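Local coordinates for putative glucoamylase (Bacteroides fragilis NCTC 9343, PDB 3EU8), which probably hydrolyses alpha-glucosidic linkages as a glucoamylase-like enzyme, though its substrate is not established, at residues A[69-74]-A[140-145]; A[94-99]-A[161-166]. All blocks are in the same frame, centred on the assembly; numbering follows the deposited sequence.

Interaction 1 of 2, residues A[69-74]-A[140-145]; sequences FGIMAI and QGLLAV
Ile71 of helix 64-79 drives its CD1 methyl into the backbone of helix 132-149, which has a glycine at that point. CD1 lies 3.3 Å from Gly141 C, a tight approach, while CG1 rests against the same residue. The torsions explain the reach: chi1 of 66° tucks CG1 in against both backbone neighbours of CA, N and C, and the extended second torsion carries CD1 on to the glycine. The backbones are correspondingly close, with Met72 CA 5.4 Å from Gly141 CA and the short axes 8.1 Å apart at 29°, running in roughly the same direction.

Apolar side-chain contacts complete the Ile71 site. Its CD1 meets Leu142 CD2 at 3.4 Å and Val145 CG2 at 3.9 Å; the two methyls approach from directions about a right angle apart, and the Gly141-Leu142 peptide forms a further wall.

Selenomethionine Met72 makes the second set of contacts. Its CG lies 3.5 Å from Gly141 CA, and a bend at chi3 (112°) turns the terminal methyl toward the second helix, where CE is 3.7 Å from Gln140 O and 4.3 Å from Ala144 CB.

The polar end of Gln140 is used elsewhere: OE1 accepts from Gly267 N and Leu268 N, and NE2 donates to Tyr263 O. The near-parallel axes and full burial are consistent with two inner helices of the (alpha/alpha)6 barrel expected of a six-hairpin glycosidase. With van der Waals contacts, several of them to backbone atoms, and no polar bond between the segments, cohesion here rests on shape fit at Gly141, whereas the buried amide is satisfied by Tyr263, Gly267 and Leu268.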
loop_
_atom_site.group_PDB
_atom_site.type_symbol
_atom_site.label_atom_id
_atom_site.label_comp_id
_atom_site.label_asym_id
_atom_site.label_seq_id
_atom_site.Cartn_x
_atom_site.Cartn_y
_atom_site.Cartn_z
ATOM N N PHE A 69 -3.038 -2.222 4.927
ATOM C CA PHE A 69 -3.668 -2.616 3.668
ATOM C C PHE A 69 -4.636 -3.772 3.899
ATOM O O PHE A 69 -5.755 -3.762 3.370
ATOM C CB PHE A 69 -2.647 -3.064 2.601
ATOM C CG PHE A 69 -1.504 -2.068 2.335
ATOM C CD1 PHE A 69 -1.582 -0.729 2.728
ATOM C CD2 PHE A 69 -0.360 -2.491 1.679
ATOM C CE1 PHE A 69 -0.525 0.157 2.465
ATOM C CE2 PHE A 69 0.687 -1.598 1.405
ATOM C CZ PHE A 69 0.602 -0.286 1.800
ATOM N N GLY A 70 -4.194 -4.778 4.659
ATOM C CA GLY A 70 -5.007 -5.921 4.924
ATOM C C GLY A 70 -6.309 -5.650 5.637
ATOM O O GLY A 70 -7.318 -6.254 5.300
ATOM N N ILE A 71 -6.296 -4.760 6.637
ATOM C CA ILE A 71 -7.529 -4.446 7.371
ATOM C C ILE A 71 -8.488 -3.733 6.471
ATOM O O ILE A 71 -9.689 -3.891 6.649
ATOM C CB ILE A 71 -7.346 -3.608 8.685
ATOM C CG1 ILE A 71 -6.847 -2.206 8.423
ATOM C CG2 ILE A 71 -6.418 -4.279 9.652
ATOM C CD1 ILE A 71 -6.728 -1.396 9.707
HETATM N N MSE A 72 -7.965 -2.978 5.491
HETATM C CA MSE A 72 -8.826 -2.429 4.433
HETATM C C MSE A 72 -9.394 -3.498 3.490
HETATM O O MSE A 72 -10.561 -3.407 3.096
HETATM C CB MSE A 72 -8.097 -1.369 3.585
HETATM C CG MSE A 72 -7.590 -0.159 4.350
HETATM SE SE MSE A 72 -6.450 1.053 3.300
HETATM C CE MSE A 72 -7.580 2.338 3.299
ATOM N N ALA A 73 -8.574 -4.468 3.094
ATOM C CA ALA A 73 -9.101 -5.614 2.325
ATOM C C ALA A 73 -10.181 -6.323 3.107
ATOM O O ALA A 73 -11.157 -6.753 2.526
ATOM C CB ALA A 73 -7.994 -6.604 1.942
ATOM N N ILE A 74 -9.997 -6.448 4.424
ATOM C CA ILE A 74 -10.990 -7.127 5.289
ATOM C C ILE A 74 -12.283 -6.309 5.378
ATOM O O ILE A 74 -13.368 -6.891 5.321
ATOM C CB ILE A 74 -10.440 -7.445 6.682
ATOM C CG1 ILE A 74 -9.401 -8.588 6.569
ATOM C CG2 ILE A 74 -11.574 -7.862 7.664
ATOM C CD1 ILE A 74 -8.493 -8.726 7.797
ATOM N N GLN A 140 -3.743 4.742 7.916
ATOM C CA GLN A 140 -4.653 4.959 6.788
ATOM C C GLN A 140 -5.756 3.864 6.798
ATOM O O GLN A 140 -6.902 4.143 6.502
ATOM C CB GLN A 140 -3.858 4.976 5.464
ATOM C CG GLN A 140 -4.720 5.121 4.247
ATOM C CD GLN A 140 -3.969 5.204 2.963
ATOM O OE1 GLN A 140 -4.367 6.005 2.090
ATOM N NE2 GLN A 140 -2.916 4.347 2.778
ATOM N N GLY A 141 -5.365 2.621 7.109
ATOM C CA GLY A 141 -6.288 1.501 7.200
ATOM C C GLY A 141 -7.187 1.644 8.384
ATOM O O GLY A 141 -8.412 1.567 8.254
ATOM N N LEU A 142 -6.568 1.879 9.544
ATOM C CA LEU A 142 -7.295 1.968 10.829
ATOM C C LEU A 142 -8.312 3.087 10.879
ATOM O O LEU A 142 -9.394 2.925 11.418
ATOM C CB LEU A 142 -6.318 2.130 11.983
ATOM C CG LEU A 142 -5.549 0.882 12.425
ATOM C CD1 LEU A 142 -4.532 1.264 13.534
ATOM C CD2 LEU A 142 -6.468 -0.253 12.925
ATOM N N LEU A 143 -7.979 4.229 10.304
ATOM C CA LEU A 143 -8.958 5.348 10.233
ATOM C C LEU A 143 -10.187 5.041 9.328
ATOM O O LEU A 143 -11.267 5.554 9.554
ATOM C CB LEU A 143 -8.249 6.663 9.810
ATOM C CG LEU A 143 -7.190 7.274 10.763
ATOM C CD1 LEU A 143 -6.696 8.597 10.175
ATOM C CD2 LEU A 143 -7.694 7.445 12.193
ATOM N N ALA A 144 -10.009 4.203 8.311
ATOM C CA ALA A 144 -11.130 3.744 7.460
ATOM C C ALA A 144 -12.074 2.821 8.273
ATOM O O ALA A 144 -13.266 2.950 8.199
ATOM C CB ALA A 144 -10.594 3.025 6.224
ATOM N N VAL A 145 -11.513 1.917 9.052
ATOM C CA VAL A 145 -12.289 1.030 9.946
ATOM C C VAL A 145 -13.017 1.836 10.967
ATOM O O VAL A 145 -14.178 1.598 11.158
ATOM C CB VAL A 145 -11.417 0.017 10.681
ATOM C CG1 VAL A 145 -12.257 -0.906 11.580
ATOM C CG2 VAL A 145 -10.586 -0.782 9.654
#

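Interaction 2 of 2, residues A[94-99]-A[161-166]; sequences KIVGFL and GRIDKL
Val96 of helix 85-101 packs against Arg162, Ile163 and Leu166 of helix 154-169, and its two methyls divide the work. CG2 meets Ile163 CG1 at 3.8 Å, the side chains crossing at about a right angle, whereas CG1 faces Leu166 CD1 at 4.0 Å. A chi1 of 176° turns CG1 to the Arg162 and Leu166 side and CG2 to Ile163. Leu166 CD1 also touches Leu99 CB at 3.9 Å, about one helical turn further along, and in this way a single leucine methyl links Val96 and Leu99.

The remaining contact is of a charged group with apolar and backbone atoms. Arg162 bends at chi3 (66°) and lays its guanidinium beside the first helix: Val96 CB lies over one face, and Val96 CG1 is 3.8 Å from Arg162 NE. Arg162 NH2 comes within 3.6 Å of Gly97 N, a packing approach between two nitrogens. The strongest polar partner of Arg162 lies just beyond segment 94-99: Glu100, whose OE1 forms a salt bridge with NH2.

The axes approach to 10.6 Å at a crossing angle of 32°, and Val96 CA is 7.1 Å from Ile163 CA; side chains rather than backbones meet. The contact's centre lies about 20 Å from the chain's centre, consistent with two outer helices of an (alpha/alpha)6 barrel. The chemistry therefore grades from a buried aliphatic layer to a partly exposed arginine, whose charge is met by a residue outside both segments.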
loop_
_atom_site.group_PDB
_atom_site.type_symbol
_atom_site.label_atom_id
_atom_site.label_comp_id
_atom_site.label_asym_id
_atom_site.label_seq_id
_atom_site.Cartn_x
_atom_site.Cartn_y
_atom_site.Cartn_z
ATOM N N LYS A 94 -9.259 -8.505 17.677
ATOM C CA LYS A 94 -7.963 -9.210 17.793
ATOM C C LYS A 94 -6.794 -8.367 17.355
ATOM O O LYS A 94 -5.801 -8.326 18.040
ATOM C CB LYS A 94 -7.932 -10.471 16.939
ATOM C CG LYS A 94 -6.750 -11.401 17.234
ATOM C CD LYS A 94 -6.919 -12.691 16.457
ATOM C CE LYS A 94 -6.072 -13.801 16.943
ATOM N NZ LYS A 94 -6.038 -14.846 15.869
ATOM N N ILE A 95 -6.910 -7.748 16.175
ATOM C CA ILE A 95 -5.867 -6.896 15.589
ATOM C C ILE A 95 -5.588 -5.685 16.484
ATOM O O ILE A 95 -4.447 -5.418 16.846
ATOM C CB ILE A 95 -6.261 -6.432 14.180
ATOM C CG1 ILE A 95 -6.151 -7.570 13.176
ATOM C CG2 ILE A 95 -5.375 -5.277 13.684
ATOM C CD1 ILE A 95 -7.025 -7.392 11.911
ATOM N N VAL A 96 -6.639 -4.986 16.888
ATOM C CA VAL A 96 -6.498 -3.857 17.801
ATOM C C VAL A 96 -5.904 -4.275 19.156
ATOM O O VAL A 96 -5.047 -3.606 19.657
ATOM C CB VAL A 96 -7.828 -3.042 17.983
ATOM C CG1 VAL A 96 -7.649 -1.924 19.041
ATOM C CG2 VAL A 96 -8.277 -2.441 16.658
ATOM N N GLY A 97 -6.352 -5.388 19.717
ATOM C CA GLY A 97 -5.744 -5.963 20.914
ATOM C C GLY A 97 -4.238 -6.153 20.825
ATOM O O GLY A 97 -3.508 -5.770 21.724
ATOM N N PHE A 98 -3.767 -6.711 19.706
ATOM C CA PHE A 98 -2.336 -6.834 19.482
ATOM C C PHE A 98 -1.655 -5.487 19.426
ATOM O O PHE A 98 -0.574 -5.303 19.995
ATOM C CB PHE A 98 -2.072 -7.582 18.174
ATOM C CG PHE A 98 -0.608 -7.721 17.817
ATOM C CD1 PHE A 98 0.153 -8.749 18.364
ATOM C CD2 PHE A 98 0.001 -6.829 16.935
ATOM C CE1 PHE A 98 1.474 -8.880 18.049
ATOM C CE2 PHE A 98 1.344 -6.947 16.617
ATOM C CZ PHE A 98 2.092 -7.990 17.169
ATOM N N LEU A 99 -2.249 -4.538 18.712
ATOM C CA LEU A 99 -1.625 -3.218 18.564
ATOM C C LEU A 99 -1.488 -2.500 19.913
ATOM O O LEU A 99 -0.522 -1.744 20.145
ATOM C CB LEU A 99 -2.401 -2.360 17.569
ATOM C CG LEU A 99 -2.337 -2.782 16.087
ATOM C CD1 LEU A 99 -3.152 -1.820 15.217
ATOM C CD2 LEU A 99 -0.882 -2.883 15.599
ATOM N N GLY A 161 -13.582 3.390 19.136
ATOM C CA GLY A 161 -12.961 4.223 20.184
ATOM C C GLY A 161 -11.529 3.795 20.520
ATOM O O GLY A 161 -10.679 4.602 20.799
ATOM N N ARG A 162 -11.274 2.511 20.534
ATOM C CA ARG A 162 -9.945 2.019 20.815
ATOM C C ARG A 162 -8.963 2.414 19.699
ATOM O O ARG A 162 -7.821 2.815 19.981
ATOM C CB ARG A 162 -9.998 0.536 20.999
ATOM C CG ARG A 162 -10.639 0.115 22.311
ATOM C CD ARG A 162 -10.976 -1.339 22.265
ATOM N NE ARG A 162 -9.812 -2.224 22.201
ATOM C CZ ARG A 162 -9.903 -3.551 22.080
ATOM N NH1 ARG A 162 -11.081 -4.131 22.006
ATOM N NH2 ARG A 162 -8.820 -4.315 22.064
ATOM N N ILE A 163 -9.429 2.319 18.451
ATOM C CA ILE A 163 -8.678 2.849 17.299
ATOM C C ILE A 163 -8.405 4.350 17.403
ATOM O O ILE A 163 -7.314 4.803 17.089
ATOM C CB ILE A 163 -9.379 2.549 15.914
ATOM C CG1 ILE A 163 -9.432 1.041 15.689
ATOM C CG2 ILE A 163 -8.615 3.178 14.778
ATOM C CD1 ILE A 163 -10.295 0.616 14.548
ATOM N N ASP A 164 -9.391 5.125 17.814
ATOM C CA ASP A 164 -9.173 6.565 17.952
ATOM C C ASP A 164 -8.087 6.880 19.005
ATOM O O ASP A 164 -7.272 7.787 18.812
ATOM C CB ASP A 164 -10.479 7.297 18.251
ATOM C CG ASP A 164 -10.342 8.838 18.187
ATOM O OD1 ASP A 164 -10.153 9.384 17.074
ATOM O OD2 ASP A 164 -10.416 9.478 19.276
ATOM N N LYS A 165 -8.058 6.110 20.088
ATOM C CA LYS A 165 -6.996 6.250 21.102
ATOM C C LYS A 165 -5.611 5.903 20.524
ATOM O O LYS A 165 -4.673 6.632 20.756
ATOM C CB LYS A 165 -7.276 5.368 22.341
ATOM C CG LYS A 165 -6.411 5.713 23.555
ATOM C CD LYS A 165 -6.891 4.954 24.771
ATOM C CE LYS A 165 -5.877 4.994 25.928
ATOM N NZ LYS A 165 -4.788 3.958 25.772
ATOM N N LEU A 166 -5.485 4.794 19.783
ATOM C CA LEU A 166 -4.205 4.485 19.071
ATOM C C LEU A 166 -3.774 5.609 18.152
ATOM O O LEU A 166 -2.622 6.026 18.179
ATOM C CB LEU A 166 -4.274 3.175 18.273
ATOM C CG LEU A 166 -4.452 1.877 19.081
ATOM C CD1 LEU A 166 -4.828 0.702 18.123
ATOM C CD2 LEU A 166 -3.258 1.579 20.021
#

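Overall arrangement
Interactions 1 and 2 lie on the same side of the chain's centre, with their own centres about 12 Å apart. Along the sequence their segments alternate: 69-74, 94-99, 140-145, 161-166. Interaction 1 joins the earlier helix of each consecutive couple in sequence, 64-79 and 132-149, and interaction 2 joins 85-101 and 154-169. Their centres lie about 10 Å and about 20 Å from that of the chain, consistent with inner and outer layers of an (alpha/alpha)6 barrel. Ile71 CG2 meets Ile95 CD1 at 3.9 Å, Leu142 CD1 meets Leu99 CD1 at 3.8 Å, and Val145 CG1 meets Ile163 CD1 at 3.9 Å: apolar side chains of all four helices touch in one connected layer.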